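Local coordinates for protein 4'-phospho-dehydrooxetanocin synthase (Bacillus megaterium, PDB 5UL3) that catalyses the oxidative ring contraction of dAMP to an oxetane aldehyde in oxetanocin A biosynthesis, using cobalamin, a [4Fe-4S] cluster and S-adenosylmethionine, at residues P288-D293 and L339-D344; S22-K27 and I345-K350; S53-N58 and L147-L152; I133-L138 and A304-T309. One frame throughout, in Å; residues are numbered along the deposited sequence.

Contact 1. Residues P288-D293 and L339-D344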
loop_
_atom_site.group_PDB
_atom_site.type_symbol
_atom_site.label_atom_id
_atom_site.label_comp_id
_atom_site.label_asym_id
_atom_site.label_seq_id
_atom_site.Cartn_x
_atom_site.Cartn_y
_atom_site.Cartn_z
ATOM N N PRO A 288 18.107 0.564 1.529
ATOM C CA PRO A 288 18.220 -0.741 2.191
ATOM C C PRO A 288 16.932 -1.113 2.908
ATOM O O PRO A 288 15.926 -0.404 2.818
ATOM C CB PRO A 288 19.362 -0.518 3.195
ATOM C CG PRO A 288 19.127 0.928 3.637
ATOM C CD PRO A 288 18.556 1.664 2.404
ATOM N N THR A 289 16.970 -2.238 3.622
ATOM C CA THR A 289 15.903 -2.675 4.526
ATOM C C THR A 289 15.255 -1.495 5.244
ATOM O O THR A 289 15.972 -0.673 5.813
ATOM C CB THR A 289 16.489 -3.640 5.566
ATOM O OG1 THR A 289 17.203 -4.690 4.900
ATOM C CG2 THR A 289 15.369 -4.223 6.475
ATOM N N PRO A 290 13.925 -1.353 5.245
ATOM C CA PRO A 290 13.313 -0.275 6.024
ATOM C C PRO A 290 13.731 -0.359 7.484
ATOM O O PRO A 290 13.957 -1.448 8.022
ATOM C CB PRO A 290 11.806 -0.535 5.879
ATOM C CG PRO A 290 11.718 -1.967 5.506
ATOM C CD PRO A 290 12.908 -2.237 4.655
ATOM N N SER A 291 13.813 0.801 8.122
ATOM C CA SER A 291 14.173 0.835 9.534
ATOM C C SER A 291 13.084 0.143 10.347
ATOM O O SER A 291 11.896 0.262 10.042
ATOM C CB SER A 291 14.355 2.282 10.001
ATOM O OG SER A 291 15.487 2.863 9.336
ATOM N N LEU A 292 13.488 -0.570 11.396
ATOM C CA LEU A 292 12.548 -1.411 12.143
ATOM C C LEU A 292 12.288 -0.900 13.561
ATOM O O LEU A 292 11.746 -1.647 14.395
ATOM C CB LEU A 292 13.042 -2.858 12.165
ATOM C CG LEU A 292 13.208 -3.482 10.773
ATOM C CD1 LEU A 292 13.854 -4.861 10.837
ATOM C CD2 LEU A 292 11.864 -3.560 10.045
ATOM N N ASP A 293 12.597 0.378 13.821
ATOM C CA ASP A 293 12.414 0.988 15.143
ATOM C C ASP A 293 11.011 0.765 15.714
ATOM O O ASP A 293 10.844 0.592 16.929
ATOM C CB ASP A 293 12.655 2.496 15.074
ATOM C CG ASP A 293 14.054 2.865 14.564
ATOM O OD1 ASP A 293 14.662 2.081 13.808
ATOM O OD2 ASP A 293 14.517 3.956 14.937
ATOM N N LEU A 339 16.176 -10.494 -1.466
ATOM C CA LEU A 339 16.248 -11.643 -0.563
ATOM C C LEU A 339 16.842 -11.252 0.783
ATOM O O LEU A 339 16.413 -11.761 1.831
ATOM C CB LEU A 339 17.053 -12.767 -1.221
ATOM C CG LEU A 339 16.348 -13.419 -2.424
ATOM C CD1 LEU A 339 17.255 -14.387 -3.189
ATOM C CD2 LEU A 339 15.051 -14.108 -1.979
ATOM N N LYS A 340 17.824 -10.341 0.778
ATOM C CA LYS A 340 18.390 -9.856 2.033
ATOM C C LYS A 340 17.348 -9.099 2.847
ATOM O O LYS A 340 17.193 -9.327 4.055
ATOM C CB LYS A 340 19.594 -8.947 1.767
ATOM C CG LYS A 340 19.970 -8.139 3.028
ATOM C CD LYS A 340 20.937 -7.014 2.724
ATOM C CE LYS A 340 21.421 -6.312 3.989
ATOM N NZ LYS A 340 20.334 -5.613 4.754
ATOM N N GLN A 341 16.625 -8.178 2.203
ATOM C CA GLN A 341 15.649 -7.386 2.940
ATOM C C GLN A 341 14.514 -8.264 3.457
ATOM O O GLN A 341 14.019 -8.058 4.571
ATOM C CB GLN A 341 15.109 -6.251 2.055
ATOM C CG GLN A 341 16.222 -5.219 1.741
ATOM C CD GLN A 341 15.697 -3.925 1.153
ATOM O OE1 GLN A 341 14.546 -3.540 1.376
ATOM N NE2 GLN A 341 16.554 -3.233 0.406
ATOM N N LEU A 342 14.083 -9.243 2.661
ATOM C CA LEU A 342 13.059 -10.171 3.146
ATOM C C LEU A 342 13.570 -10.944 4.358
ATOM O O LEU A 342 12.851 -11.103 5.359
ATOM C CB LEU A 342 12.641 -11.127 2.023
ATOM C CG LEU A 342 11.732 -10.528 0.923
ATOM C CD1 LEU A 342 11.704 -11.473 -0.270
ATOM C CD2 LEU A 342 10.302 -10.241 1.446
ATOM N N ASP A 343 14.818 -11.408 4.293
ATOM C CA ASP A 343 15.408 -12.122 5.423
ATOM C C ASP A 343 15.441 -11.254 6.674
ATOM O O ASP A 343 15.110 -11.726 7.769
ATOM C CB ASP A 343 16.809 -12.607 5.057
ATOM C CG ASP A 343 17.481 -13.356 6.199
ATOM O OD1 ASP A 343 17.106 -14.518 6.439
ATOM O OD2 ASP A 343 18.374 -12.778 6.858
ATOM N N ASP A 344 15.835 -9.979 6.529
ATOM C CA ASP A 344 15.890 -9.063 7.665
ATOM C C ASP A 344 14.524 -8.889 8.311
ATOM O O ASP A 344 14.383 -8.999 9.536
ATOM C CB ASP A 344 16.406 -7.682 7.239
ATOM C CG ASP A 344 17.862 -7.682 6.841
ATOM O OD1 ASP A 344 18.574 -8.651 7.169
ATOM O OD2 ASP A 344 18.300 -6.704 6.176
HETATM O O HOH W 1 13.545 -1.127 1.513
HETATM O O HOH W 2 19.630 -3.677 2.786
#

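Contact 2. Residues S22-K27 and I345-K350. With EDO (1,2-ethanediol), chain B.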
loop_
_atom_site.group_PDB
_atom_site.type_symbol
_atom_site.label_atom_id
_atom_site.label_comp_id
_atom_site.label_asym_id
_atom_site.label_seq_id
_atom_site.Cartn_x
_atom_site.Cartn_y
_atom_site.Cartn_z
ATOM N N SER A 22 23.312 -7.262 15.417
ATOM C CA SER A 22 22.385 -8.228 14.840
ATOM C C SER A 22 20.960 -8.021 15.329
ATOM O O SER A 22 20.026 -8.556 14.714
ATOM C CB SER A 22 22.831 -9.657 15.161
ATOM O OG SER A 22 22.475 -9.978 16.497
ATOM N N GLN A 23 20.763 -7.246 16.396
ATOM C CA GLN A 23 19.423 -6.991 16.920
ATOM C C GLN A 23 18.850 -5.756 16.220
ATOM O O GLN A 23 18.709 -4.671 16.786
ATOM C CB GLN A 23 19.463 -6.843 18.433
ATOM C CG GLN A 23 20.017 -8.077 19.083
ATOM C CD GLN A 23 20.436 -7.836 20.514
ATOM O OE1 GLN A 23 19.656 -7.350 21.332
ATOM N NE2 GLN A 23 21.683 -8.160 20.818
ATOM N N ILE A 24 18.493 -5.963 14.947
ATOM C CA ILE A 24 18.161 -4.843 14.071
ATOM C C ILE A 24 16.823 -4.196 14.392
ATOM O O ILE A 24 16.503 -3.151 13.819
ATOM C CB ILE A 24 18.207 -5.294 12.596
ATOM C CG1 ILE A 24 17.204 -6.423 12.335
ATOM C CG2 ILE A 24 19.603 -5.729 12.237
ATOM C CD1 ILE A 24 17.116 -6.839 10.849
ATOM N N TRP A 25 16.050 -4.757 15.323
ATOM C CA TRP A 25 14.823 -4.112 15.773
ATOM C C TRP A 25 15.057 -3.043 16.828
ATOM O O TRP A 25 14.155 -2.243 17.087
ATOM C CB TRP A 25 13.865 -5.154 16.337
ATOM C CG TRP A 25 14.558 -6.076 17.262
ATOM C CD1 TRP A 25 14.734 -5.910 18.610
ATOM C CD2 TRP A 25 15.205 -7.301 16.917
ATOM N NE1 TRP A 25 15.448 -6.959 19.120
ATOM C CE2 TRP A 25 15.754 -7.828 18.103
ATOM C CE3 TRP A 25 15.375 -8.006 15.723
ATOM C CZ2 TRP A 25 16.450 -9.031 18.131
ATOM C CZ3 TRP A 25 16.068 -9.192 15.743
ATOM C CH2 TRP A 25 16.601 -9.701 16.947
ATOM N N LEU A 26 16.225 -3.013 17.465
ATOM C CA LEU A 26 16.448 -2.006 18.488
ATOM C C LEU A 26 16.685 -0.652 17.840
ATOM O O LEU A 26 17.271 -0.552 16.760
ATOM C CB LEU A 26 17.648 -2.380 19.358
ATOM C CG LEU A 26 17.596 -3.726 20.075
ATOM C CD1 LEU A 26 18.960 -4.037 20.695
ATOM C CD2 LEU A 26 16.474 -3.711 21.126
ATOM N N LYS A 27 16.225 0.394 18.517
ATOM C CA LYS A 27 16.454 1.753 18.055
ATOM C C LYS A 27 17.912 2.140 18.286
ATOM O O LYS A 27 18.585 1.572 19.153
ATOM C CB LYS A 27 15.516 2.710 18.787
ATOM C CG LYS A 27 14.150 2.086 19.081
ATOM C CD LYS A 27 13.115 3.130 19.473
ATOM C CE LYS A 27 11.701 2.621 19.227
ATOM N NZ LYS A 27 10.694 3.723 19.286
ATOM N N ILE A 345 13.513 -8.591 7.495
ATOM C CA ILE A 345 12.190 -8.313 8.025
ATOM C C ILE A 345 11.607 -9.561 8.675
ATOM O O ILE A 345 10.988 -9.492 9.744
ATOM C CB ILE A 345 11.293 -7.766 6.903
ATOM C CG1 ILE A 345 11.801 -6.393 6.464
ATOM C CG2 ILE A 345 9.847 -7.681 7.353
ATOM C CD1 ILE A 345 11.303 -5.985 5.118
ATOM N N LEU A 346 11.823 -10.720 8.055
ATOM C CA LEU A 346 11.282 -11.970 8.587
ATOM C C LEU A 346 11.961 -12.335 9.901
ATOM O O LEU A 346 11.303 -12.786 10.853
ATOM C CB LEU A 346 11.456 -13.086 7.562
ATOM C CG LEU A 346 10.538 -13.001 6.335
ATOM C CD1 LEU A 346 11.075 -13.905 5.244
ATOM C CD2 LEU A 346 9.090 -13.364 6.725
ATOM N N ARG A 347 13.271 -12.132 9.977
ATOM C CA ARG A 347 13.988 -12.428 11.213
ATOM C C ARG A 347 13.533 -11.511 12.338
ATOM O O ARG A 347 13.305 -11.961 13.476
ATOM C CB ARG A 347 15.497 -12.314 10.969
ATOM C CG ARG A 347 16.325 -12.683 12.210
ATOM C CD ARG A 347 17.813 -12.868 11.902
ATOM N NE ARG A 347 18.461 -11.599 11.599
ATOM C CZ ARG A 347 18.838 -10.715 12.515
ATOM N NH1 ARG A 347 18.633 -10.958 13.815
ATOM N NH2 ARG A 347 19.426 -9.585 12.132
ATOM N N ALA A 348 13.378 -10.221 12.037
ATOM C CA ALA A 348 12.901 -9.283 13.039
ATOM C C ALA A 348 11.458 -9.571 13.424
ATOM O O ALA A 348 11.091 -9.440 14.596
ATOM C CB ALA A 348 13.031 -7.849 12.530
ATOM N N GLY A 349 10.615 -9.931 12.450
ATOM C CA GLY A 349 9.238 -10.277 12.784
ATOM C C GLY A 349 9.154 -11.490 13.696
ATOM O O GLY A 349 8.377 -11.510 14.655
ATOM N N LYS A 350 9.987 -12.497 13.432
ATOM C CA LYS A 350 10.000 -13.705 14.250
ATOM C C LYS A 350 10.398 -13.399 15.688
ATOM O O LYS A 350 9.877 -14.013 16.630
ATOM C CB LYS A 350 10.952 -14.726 13.635
ATOM C CG LYS A 350 10.985 -16.073 14.349
ATOM C CD LYS A 350 12.112 -16.941 13.797
ATOM C CE LYS A 350 11.995 -18.386 14.263
ATOM N NZ LYS A 350 10.858 -19.096 13.610
HETATM C C1 EDO B . 21.923 -7.621 10.550
HETATM O O1 EDO B . 20.970 -8.437 9.851
HETATM C C2 EDO B . 23.282 -8.295 10.508
HETATM O O2 EDO B . 23.647 -8.429 9.129
#

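Contact 3. Residues S53-N58 and L147-L152. With EDO (1,2-ethanediol), chain N.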
loop_
_atom_site.group_PDB
_atom_site.type_symbol
_atom_site.label_atom_id
_atom_site.label_comp_id
_atom_site.label_asym_id
_atom_site.label_seq_id
_atom_site.Cartn_x
_atom_site.Cartn_y
_atom_site.Cartn_z
ATOM N N SER A 53 26.053 4.652 13.552
ATOM C CA SER A 53 25.339 4.975 12.310
ATOM C C SER A 53 25.409 3.744 11.422
ATOM O O SER A 53 25.886 2.685 11.840
ATOM C CB SER A 53 25.936 6.226 11.647
ATOM O OG SER A 53 25.113 6.650 10.555
ATOM N N GLY A 54 24.971 3.879 10.163
ATOM C CA GLY A 54 24.846 2.708 9.312
ATOM C C GLY A 54 23.610 1.919 9.735
ATOM O O GLY A 54 22.876 2.319 10.628
ATOM N N GLU A 55 23.401 0.771 9.082
ATOM C CA GLU A 55 22.254 -0.084 9.381
ATOM C C GLU A 55 22.550 -1.499 8.903
ATOM O O GLU A 55 23.404 -1.709 8.042
ATOM C CB GLU A 55 20.964 0.459 8.741
ATOM C CG GLU A 55 21.100 0.786 7.253
ATOM C CD GLU A 55 21.073 -0.459 6.371
ATOM O OE1 GLU A 55 20.290 -1.398 6.642
ATOM O OE2 GLU A 55 21.841 -0.516 5.396
ATOM N N THR A 56 21.815 -2.470 9.478
ATOM C CA THR A 56 21.981 -3.909 9.227
ATOM C C THR A 56 23.428 -4.316 8.933
ATOM O O THR A 56 24.245 -4.390 9.857
ATOM C CB THR A 56 21.045 -4.413 8.106
ATOM O OG1 THR A 56 21.372 -3.837 6.832
ATOM C CG2 THR A 56 19.579 -4.091 8.455
ATOM N N ASP A 57 23.760 -4.591 7.674
ATOM C CA ASP A 57 25.060 -5.157 7.327
ATOM C C ASP A 57 26.166 -4.111 7.168
ATOM O O ASP A 57 27.225 -4.444 6.629
ATOM C CB ASP A 57 24.964 -6.005 6.062
ATOM C CG ASP A 57 24.643 -5.194 4.809
ATOM O OD1 ASP A 57 24.279 -4.003 4.900
ATOM O OD2 ASP A 57 24.744 -5.782 3.716
ATOM N N ASN A 58 25.957 -2.881 7.645
ATOM C CA ASN A 58 27.013 -1.878 7.579
ATOM C C ASN A 58 27.012 -1.000 8.819
ATOM O O ASN A 58 27.666 0.053 8.833
ATOM C CB ASN A 58 26.878 -1.025 6.294
ATOM C CG ASN A 58 25.522 -0.361 6.171
ATOM O OD1 ASN A 58 25.244 0.650 6.820
ATOM N ND2 ASN A 58 24.670 -0.919 5.307
ATOM N N LEU A 147 19.050 7.289 4.983
ATOM C CA LEU A 147 19.906 8.254 5.670
ATOM C C LEU A 147 20.906 7.568 6.598
ATOM O O LEU A 147 22.062 8.012 6.709
ATOM C CB LEU A 147 19.048 9.238 6.468
ATOM C CG LEU A 147 18.194 10.185 5.619
ATOM C CD1 LEU A 147 17.288 11.046 6.533
ATOM C CD2 LEU A 147 19.041 11.078 4.716
ATOM N N ARG A 148 20.484 6.494 7.285
ATOM C CA ARG A 148 21.419 5.786 8.162
ATOM C C ARG A 148 22.511 5.083 7.368
ATOM O O ARG A 148 23.690 5.110 7.762
ATOM C CB ARG A 148 20.670 4.782 9.055
ATOM C CG ARG A 148 19.771 5.476 10.065
ATOM C CD ARG A 148 18.996 4.470 10.914
ATOM N NE ARG A 148 18.212 5.137 11.948
ATOM C CZ ARG A 148 17.212 4.554 12.607
ATOM N NH1 ARG A 148 16.875 3.297 12.333
ATOM N NH2 ARG A 148 16.545 5.224 13.530
ATOM N N LYS A 149 22.149 4.443 6.252
ATOM C CA LYS A 149 23.157 3.731 5.478
ATOM C C LYS A 149 24.173 4.697 4.880
ATOM O O LYS A 149 25.372 4.407 4.865
ATOM C CB LYS A 149 22.514 2.892 4.374
ATOM C CG LYS A 149 23.547 2.134 3.528
ATOM C CD LYS A 149 22.865 1.215 2.487
ATOM C CE LYS A 149 23.911 0.342 1.748
ATOM N NZ LYS A 149 23.340 -0.996 1.346
ATOM N N GLU A 150 23.722 5.861 4.424
ATOM C CA GLU A 150 24.645 6.891 3.953
ATOM C C GLU A 150 25.348 7.629 5.096
ATOM O O GLU A 150 26.241 8.450 4.836
ATOM C CB GLU A 150 23.892 7.889 3.079
ATOM C CG GLU A 150 23.421 7.302 1.754
ATOM C CD GLU A 150 24.563 7.077 0.769
ATOM O OE1 GLU A 150 25.631 7.721 0.898
ATOM O OE2 GLU A 150 24.380 6.240 -0.139
ATOM N N GLN A 151 24.966 7.339 6.334
ATOM C CA GLN A 151 25.478 7.980 7.540
ATOM C C GLN A 151 25.389 9.495 7.433
ATOM O O GLN A 151 26.336 10.227 7.723
ATOM C CB GLN A 151 26.900 7.501 7.855
ATOM C CG GLN A 151 27.004 5.970 7.846
ATOM C CD GLN A 151 28.247 5.423 8.548
ATOM O OE1 GLN A 151 28.928 6.138 9.278
ATOM N NE2 GLN A 151 28.553 4.155 8.303
ATOM N N LEU A 152 24.211 9.971 7.019
ATOM C CA LEU A 152 23.968 11.392 6.826
ATOM C C LEU A 152 23.319 12.064 8.030
ATOM O O LEU A 152 23.461 13.281 8.187
ATOM C CB LEU A 152 23.087 11.614 5.585
ATOM C CG LEU A 152 23.732 11.254 4.237
ATOM C CD1 LEU A 152 22.687 11.312 3.131
ATOM C CD2 LEU A 152 24.910 12.164 3.903
HETATM C C1 EDO N . 26.211 6.266 -3.315
HETATM O O1 EDO N . 25.400 5.322 -2.612
HETATM C C2 EDO N . 27.491 6.476 -2.519
HETATM O O2 EDO N . 27.182 6.576 -1.120
HETATM O O HOH W 3 22.147 -2.563 3.818
HETATM O O HOH W 4 26.922 2.701 6.390
#

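Contact 4. Residues I133-L138 and A304-T309. With EDO (1,2-ethanediol), chain V.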
loop_
_atom_site.group_PDB
_atom_site.type_symbol
_atom_site.label_atom_id
_atom_site.label_comp_id
_atom_site.label_asym_id
_atom_site.label_seq_id
_atom_site.Cartn_x
_atom_site.Cartn_y
_atom_site.Cartn_z
ATOM N N ILE A 133 -5.282 -1.242 12.764
ATOM C CA ILE A 133 -4.310 -2.331 12.697
ATOM C C ILE A 133 -3.105 -1.836 11.900
ATOM O O ILE A 133 -3.218 -1.657 10.678
ATOM C CB ILE A 133 -4.914 -3.589 12.063
ATOM C CG1 ILE A 133 -6.138 -4.060 12.864
ATOM C CG2 ILE A 133 -3.870 -4.686 11.986
ATOM C CD1 ILE A 133 -5.820 -4.452 14.307
ATOM N N PRO A 134 -1.956 -1.627 12.521
ATOM C CA PRO A 134 -0.841 -0.988 11.818
ATOM C C PRO A 134 -0.150 -1.933 10.841
ATOM O O PRO A 134 -0.291 -3.154 10.895
ATOM C CB PRO A 134 0.101 -0.590 12.957
ATOM C CG PRO A 134 -0.173 -1.592 14.028
ATOM C CD PRO A 134 -1.631 -1.952 13.919
ATOM N N ARG A 135 0.597 -1.332 9.918
ATOM C CA ARG A 135 1.550 -2.054 9.082
ATOM C C ARG A 135 2.847 -1.255 9.091
ATOM O O ARG A 135 2.830 -0.026 9.184
ATOM C CB ARG A 135 1.058 -2.238 7.631
ATOM C CG ARG A 135 0.876 -0.921 6.905
ATOM C CD ARG A 135 0.256 -1.054 5.500
ATOM N NE ARG A 135 1.184 -1.252 4.376
ATOM C CZ ARG A 135 2.138 -0.397 3.988
ATOM N NH1 ARG A 135 2.358 0.730 4.667
ATOM N NH2 ARG A 135 2.898 -0.681 2.917
ATOM N N LEU A 136 3.959 -1.969 9.051
ATOM C CA LEU A 136 5.273 -1.330 8.997
ATOM C C LEU A 136 5.263 -0.185 7.994
ATOM O O LEU A 136 4.920 -0.375 6.818
ATOM C CB LEU A 136 6.319 -2.373 8.611
ATOM C CG LEU A 136 7.763 -1.865 8.451
ATOM C CD1 LEU A 136 8.280 -1.222 9.725
ATOM C CD2 LEU A 136 8.664 -3.007 8.017
ATOM N N ASN A 137 5.591 1.020 8.452
ATOM C CA ASN A 137 5.463 2.190 7.589
ATOM C C ASN A 137 6.722 2.364 6.747
ATOM O O ASN A 137 7.763 2.815 7.239
ATOM C CB ASN A 137 5.175 3.461 8.374
ATOM C CG ASN A 137 4.980 4.663 7.452
ATOM O OD1 ASN A 137 5.815 5.564 7.416
ATOM N ND2 ASN A 137 3.883 4.657 6.663
ATOM N N LEU A 138 6.606 2.069 5.459
ATOM C CA LEU A 138 7.746 2.207 4.558
ATOM C C LEU A 138 8.015 3.658 4.194
ATOM O O LEU A 138 9.166 4.016 3.900
ATOM C CB LEU A 138 7.479 1.388 3.293
ATOM C CG LEU A 138 7.228 -0.106 3.560
ATOM C CD1 LEU A 138 6.970 -0.837 2.250
ATOM C CD2 LEU A 138 8.434 -0.746 4.284
ATOM N N ALA A 304 1.381 -5.738 10.702
ATOM C CA ALA A 304 1.832 -6.520 9.554
ATOM C C ALA A 304 3.208 -6.091 9.046
ATOM O O ALA A 304 3.553 -4.904 9.061
ATOM C CB ALA A 304 0.833 -6.392 8.401
ATOM N N LEU A 305 3.957 -7.066 8.533
ATOM C CA LEU A 305 5.204 -6.798 7.815
ATOM C C LEU A 305 4.924 -6.384 6.370
ATOM O O LEU A 305 4.010 -6.900 5.729
ATOM C CB LEU A 305 6.083 -8.044 7.800
ATOM C CG LEU A 305 6.292 -8.659 9.179
ATOM C CD1 LEU A 305 6.764 -10.082 9.018
ATOM C CD2 LEU A 305 7.310 -7.820 9.918
ATOM N N THR A 306 5.737 -5.451 5.872
ATOM C CA THR A 306 5.634 -4.938 4.512
ATOM C C THR A 306 7.030 -4.859 3.914
ATOM O O THR A 306 8.034 -4.894 4.628
ATOM C CB THR A 306 4.992 -3.549 4.485
ATOM O OG1 THR A 306 5.802 -2.651 5.254
ATOM C CG2 THR A 306 3.573 -3.582 5.065
ATOM N N LEU A 307 7.084 -4.749 2.586
ATOM C CA LEU A 307 8.326 -4.474 1.873
ATOM C C LEU A 307 7.922 -3.978 0.493
ATOM O O LEU A 307 6.897 -4.402 -0.039
ATOM C CB LEU A 307 9.204 -5.715 1.723
ATOM C CG LEU A 307 10.585 -5.452 1.104
ATOM C CD1 LEU A 307 11.351 -4.421 1.942
ATOM C CD2 LEU A 307 11.379 -6.756 1.003
ATOM N N GLU A 308 8.719 -3.078 -0.071
ATOM C CA GLU A 308 8.529 -2.635 -1.452
ATOM C C GLU A 308 9.728 -3.133 -2.247
ATOM O O GLU A 308 10.863 -2.725 -1.970
ATOM C CB GLU A 308 8.395 -1.110 -1.527
ATOM C CG GLU A 308 7.845 -0.607 -2.903
ATOM C CD GLU A 308 7.727 0.918 -3.013
ATOM O OE1 GLU A 308 8.551 1.632 -2.401
ATOM O OE2 GLU A 308 6.816 1.411 -3.739
ATOM N N THR A 309 9.503 -4.040 -3.209
ATOM C CA THR A 309 10.646 -4.620 -3.923
ATOM C C THR A 309 10.882 -3.952 -5.274
ATOM O O THR A 309 11.800 -4.353 -6.002
ATOM C CB THR A 309 10.493 -6.146 -4.128
ATOM O OG1 THR A 309 9.391 -6.430 -5.013
ATOM C CG2 THR A 309 10.273 -6.875 -2.771
HETATM C C1 EDO V . -1.342 -4.843 4.782
HETATM O O1 EDO V . -2.142 -4.744 5.973
HETATM C C2 EDO V . -1.576 -3.627 3.887
HETATM O O2 EDO V . -0.425 -3.410 3.066
#

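Contact 1. Residues P288-D293 and L339-D344
Pro288 meets Gln341 where the loop 288-293 arrives at the helix 335-351. The side-chain amide of Gln341 lies nearly flat against the 288-289 peptide, with its NE2 3.3 Å from C of Pro288 and its CD 3.2 Å from N of Thr289. A glutamine suits this place because one flat group covers the peptide, accepts at OE1 from a water that also donates to O of Pro288, and donates at NE2 along its own helix to OE1 of Gln337.

Thr289 is the main anchor. Its OG1 gives its proton to OD2 of Asp344 at 2.6 Å, on the anti lone pair. The syn lone pair of OD2 takes NZ of Lys340, 2.7 Å away, a salt bridge across one helical turn that probably keeps the aspartate ionised. With OG1 beside its own backbone N (chi1 -53°), the threonine turns CG2 onto CB of Asp344, 3.7 Å off; its branching thus supplies a polar and an apolar touch together. A second water joins N of Thr289 to NZ of Lys340.

Pro290 has no N-H to satisfy and lays CD 3.9 Å from OE1 of Gln341. Leu292 then brings CD1 up to the backbone O of Asp344.

The loop is thus wedged between helix 335-351 and helix 138-149, where Leu138 meets Pro290 and Lys149 meets Pro288, with Leu307 of strand 305-311 touching both Pro290 and Gln341.

Contact 2. Residues S22-K27 and I345-K350
Arg347 reaches from the helix 335-351 to the backbone of the loop 22-27 and grips one atom, O of Ser22, with both terminal nitrogens. NH2 of Arg347 stands 2.8 Å from O of Ser22, in the carbonyl plane and on a lone pair. NH1 of Arg347 lies 2.9 Å from the same Ser22 O but is tilted 27° from the carbonyl plane. The oxygen sits at the edge of the guanidinium, almost in its plane, so the two bent bonds fork from it and fix the rotation of the group. Arginine suits this place by reach and paired donors: CG leaves anti to the backbone N (chi1 -177°) and the bend at chi3 brings the end across to the loop. NH2 also donates to O1 of a bound ethanediol, probably from the crystallisation liquor.

The loop links helix 7-21 to helix 28-39 in the N-terminal domain, whereas the arginine belongs to a helix of the partial barrel of the AdoMet radical domain. Two tight turns shape the loop, an inverse gamma turn centred on Gln23 and a type I turn from Gln23 to Leu26.

Trp25 brings the six-membered part of its indole to the helix. Its CE3 is 4.0 Å from CB of Ala348, whose small side chain lets the broad ring come close to the helix backbone. CZ3 of Trp25 lies 3.7 Å from NH1 of Arg347, an oblique approach with the ring and guanidinium planes 58° apart. Further along, the indole stacks on His351 and meets Phe352 edge-to-face, while CG1 of Ile24 approaches Ala348 CB at 4.4 Å.

Contact 3. Residues S53-N58 and L147-L152
Gly54 and Lys149 bring their CA atoms to 4.3 Å, the dense side of the contact. Here the loop backbone presses on the end of the helix 138-149: N of Gly54 makes a weak, bent bond to O of Arg148 at 3.0 Å, and the CA-H of Gly54 makes a bent contact with the same oxygen. Glycine adopts the positive phi (75°) easily, and O of Asn58 lies close on the side where other residues carry CB. Beside it, OG of Ser53 packs 3.3 Å from CB of Gln151. The amide of Gln151 runs on past the serine, OE1 taking a hydrogen bond from Tyr62.

The other side is looser and wetter. Glu55 and Lys149 carry opposite charges, yet OE2 and NZ stay 4.3 Å apart. A water spans them, donating to OE2 of Glu55 and to OD1 of Asp57 and accepting from NZ of Lys149. The lysine's methylenes do the touching instead, with CD 3.5 Å from OE2 of Glu55. ND2 of Asn58 crosses near CG of the same lysine and donates to Glu55 OE2 from above the carboxylate plane, 2.9 Å away; OD1 of Asn58 takes N of Glu55, bracing the turn from within. A second water ties Asn58 OD1 to O of Lys149 and NE2 of Gln151.

The helix closes with a Schellman motif, Gln151 taking the positive phi and Leu152 N bonding back to Leu147 O; against this end of a helix of the cobalamin-binding Rossmann domain rests the connection between strands 49-53 and 60-64 of the N-terminal antiparallel sheet.

Contact 4. Residues I133-L138 and A304-T309
Arg135 and Ala304 form a single parallel beta bridge, joining a loop of the cobalamin-binding Rossmann domain to the start of the first strand of the partial TIM barrel. N of Ala304 donates to O of Pro134 at 3.1 Å, and N of Leu136 returns a straighter bond, 3.0 Å and 173° at the hydrogen, to O of Ala304. The small CB of Ala304 suits its place beside CB of Arg135, not obstructing the arginine chain.

Followed outward, the Arg135 side chain first rests CB 3.8 Å from CG2 of Thr306. CG stands between the backbone N and the carbonyl carbon (chi1 63°); this turn, with the bend at chi3, lays NE and the guanidinium across Thr306, while CD touches a bound ethanediol. NE donates to O2 of that diol and comes 3.4 Å from CG2 of Thr306, which in one of two conformers lies over one face of the guanidinium. At the tip, NH2 hydrogen-bonds O58 of cobalamin, so the threonine backs a residue that grips the cofactor.

In that conformer OG1 of Thr306 donates to O of Leu136 from above the carbonyl plane, whereas the backbone N and O of Thr306 are buried without a partner. Leu138 packs one step further along the strand. Its CD1 lies 4.0 Å from CB of Glu308, whose own OE2 reaches N62 of cobalamin.

In the fold
Contacts 1 and 2 use successive turns of helix 335-351 and touch through Leu292, Ile24 and Ala348. Contact 2 is the surface member, where an arginine on a backbone oxygen is joined by indole and alkyl packing, whereas contacts 1, 3 and 4 are buried. Contact 3, farthest from the centre of the chain, mixes backbone packing with water-bridged charges and is joined to contact 1 by the Asp293-Arg148 salt bridge and probably by a hydrogen bond from Lys340 to Thr56. Contact 4, its centre about 8 Å from that of the chain, is a backbone bridge beside the cofactor; Leu307 and Leu138 pack on contact 1. Together they bind the N-terminal, cobalamin and radical domains to one another.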